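Local coordinates for TT1696 protein (Thermus thermophilus, PDB 1UFB), which is of unknown function but belongs to the HEPN-domain family and may bind DNA, at residues Q36-A41 and H56-L61. Sequence-based numbering, arbitrary orientation.
Sequences QAAEAA and HSILDL
The carboxylate of Glu39 reaches from its helix to the imidazole of His56, where ND1 donates a nearly straight hydrogen bond to OE1 (2.7 Å, 165°), a buried His-carboxylate pair within the helical HEPN domain. OE1 lies in the ring plane, at the imidazole edge, whereas the N-H meets the carboxylate from above, the two planes being turned 55° apart; Tyr86 stacks on the His56 ring. Glu39 gains this reach from an extended chain, with CG anti to the backbone N (chi1 -170°). Gln35 NE2 also hydrogen-bonds to OE1, while OE2 takes a salt bridge from Lys43 and a hydrogen bond with Tyr91 OH of the second subunit, which probably offsets much of the carboxylate's charge. With an alanine in place of Glu39, His56 ND1 would probably lose its acceptor, Lys43 this counter-charge and Tyr91 of the second subunit its hydrogen-bond partner.

Beside the polar pair the packing is apolar: Leu61 CD1 rests 3.9 Å from CG of Glu39, and Ile58 CG2 touches the methyl CB of Ala38 at 4.1 Å. The contact thus sets the start of helix 58-63 against the middle of helix 27-48, while helices 73-83 and 106-126 both pack on Ala38 and Ile58.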
loop_
_atom_site.group_PDB
_atom_site.type_symbol
_atom_site.label_atom_id
_atom_site.label_comp_id
_atom_site.label_asym_id
_atom_site.label_seq_id
_atom_site.Cartn_x
_atom_site.Cartn_y
_atom_site.Cartn_z
ATOM N N GLN A 36 7.805 -0.998 0.382
ATOM C CA GLN A 36 7.555 0.368 0.837
ATOM C C GLN A 36 8.644 0.837 1.805
ATOM O O GLN A 36 9.006 2.037 1.825
ATOM C CB GLN A 36 6.167 0.465 1.502
ATOM C CG GLN A 36 4.996 0.457 0.514
ATOM C CD GLN A 36 4.947 1.769 -0.283
ATOM O OE1 GLN A 36 5.429 1.893 -1.478
ATOM N NE2 GLN A 36 4.373 2.770 0.356
ATOM N N ALA A 37 9.157 -0.106 2.630
ATOM C CA ALA A 37 10.264 0.250 3.548
ATOM C C ALA A 37 11.467 0.636 2.705
ATOM O O ALA A 37 12.100 1.673 2.953
ATOM C CB ALA A 37 10.641 -0.935 4.433
ATOM N N ALA A 38 11.779 -0.196 1.705
ATOM C CA ALA A 38 12.943 0.102 0.864
ATOM C C ALA A 38 12.814 1.426 0.116
ATOM O O ALA A 38 13.753 2.234 0.021
ATOM C CB ALA A 38 13.191 -1.044 -0.161
ATOM N N GLU A 39 11.623 1.658 -0.418
ATOM C CA GLU A 39 11.348 2.859 -1.171
ATOM C C GLU A 39 11.529 4.120 -0.282
ATOM O O GLU A 39 12.187 5.133 -0.658
ATOM C CB GLU A 39 9.857 2.746 -1.679
ATOM C CG GLU A 39 9.512 3.878 -2.712
ATOM C CD GLU A 39 8.015 3.996 -2.991
ATOM O OE1 GLU A 39 7.414 3.044 -3.485
ATOM O OE2 GLU A 39 7.449 5.074 -2.737
ATOM N N ALA A 40 10.863 4.107 0.868
ATOM C CA ALA A 40 10.913 5.271 1.800
ATOM C C ALA A 40 12.395 5.528 2.284
ATOM O O ALA A 40 12.857 6.715 2.357
ATOM C CB ALA A 40 9.953 5.007 3.035
ATOM N N ALA A 41 13.109 4.445 2.551
ATOM C CA ALA A 41 14.514 4.584 3.020
ATOM C C ALA A 41 15.336 5.233 1.939
ATOM O O ALA A 41 16.111 6.179 2.240
ATOM C CB ALA A 41 15.118 3.228 3.365
ATOM N N HIS A 56 8.268 4.257 -7.666
ATOM C CA HIS A 56 8.263 3.041 -6.854
ATOM C C HIS A 56 9.317 2.028 -7.210
ATOM O O HIS A 56 9.367 0.987 -6.604
ATOM C CB HIS A 56 6.838 2.432 -6.946
ATOM C CG HIS A 56 5.792 3.435 -6.599
ATOM N ND1 HIS A 56 5.688 3.954 -5.318
ATOM C CD2 HIS A 56 4.901 4.122 -7.372
ATOM C CE1 HIS A 56 4.783 4.914 -5.311
ATOM N NE2 HIS A 56 4.294 5.042 -6.542
ATOM N N SER A 57 10.230 2.400 -8.109
ATOM C CA SER A 57 11.295 1.494 -8.532
ATOM C C SER A 57 12.526 1.620 -7.640
ATOM O O SER A 57 13.250 2.623 -7.735
ATOM C CB SER A 57 11.731 1.828 -9.965
ATOM O OG SER A 57 12.972 1.140 -10.244
ATOM N N ILE A 58 12.786 0.639 -6.785
ATOM C CA ILE A 58 13.974 0.823 -6.019
ATOM C C ILE A 58 15.259 0.694 -6.934
ATOM O O ILE A 58 16.354 1.237 -6.633
ATOM C CB ILE A 58 13.954 -0.045 -4.708
ATOM C CG1 ILE A 58 14.759 -1.213 -4.881
ATOM C CG2 ILE A 58 12.479 -0.290 -4.093
ATOM C CD1 ILE A 58 15.576 -1.176 -3.754
ATOM N N LEU A 59 15.098 0.071 -8.099
ATOM C CA LEU A 59 16.208 0.054 -9.092
ATOM C C LEU A 59 16.530 1.497 -9.511
ATOM O O LEU A 59 17.717 1.885 -9.579
ATOM C CB LEU A 59 15.825 -0.719 -10.360
ATOM C CG LEU A 59 16.139 -2.214 -10.455
ATOM C CD1 LEU A 59 15.843 -2.712 -11.903
ATOM C CD2 LEU A 59 17.692 -2.415 -10.164
ATOM N N ASP A 60 15.521 2.289 -9.867
ATOM C CA ASP A 60 15.833 3.689 -10.245
ATOM C C ASP A 60 16.372 4.469 -9.013
ATOM O O ASP A 60 17.230 5.336 -9.146
ATOM C CB ASP A 60 14.605 4.472 -10.704
ATOM C CG ASP A 60 14.139 4.109 -12.120
ATOM O OD1 ASP A 60 14.881 4.308 -13.070
ATOM O OD2 ASP A 60 13.007 3.650 -12.286
ATOM N N LEU A 61 15.785 4.200 -7.837
ATOM C CA LEU A 61 16.173 4.882 -6.610
ATOM C C LEU A 61 17.663 4.695 -6.291
ATOM O O LEU A 61 18.330 5.643 -5.812
ATOM C CB LEU A 61 15.282 4.411 -5.426
ATOM C CG LEU A 61 13.862 5.023 -5.605
ATOM C CD1 LEU A 61 12.894 4.478 -4.510
ATOM C CD2 LEU A 61 13.915 6.532 -5.520
#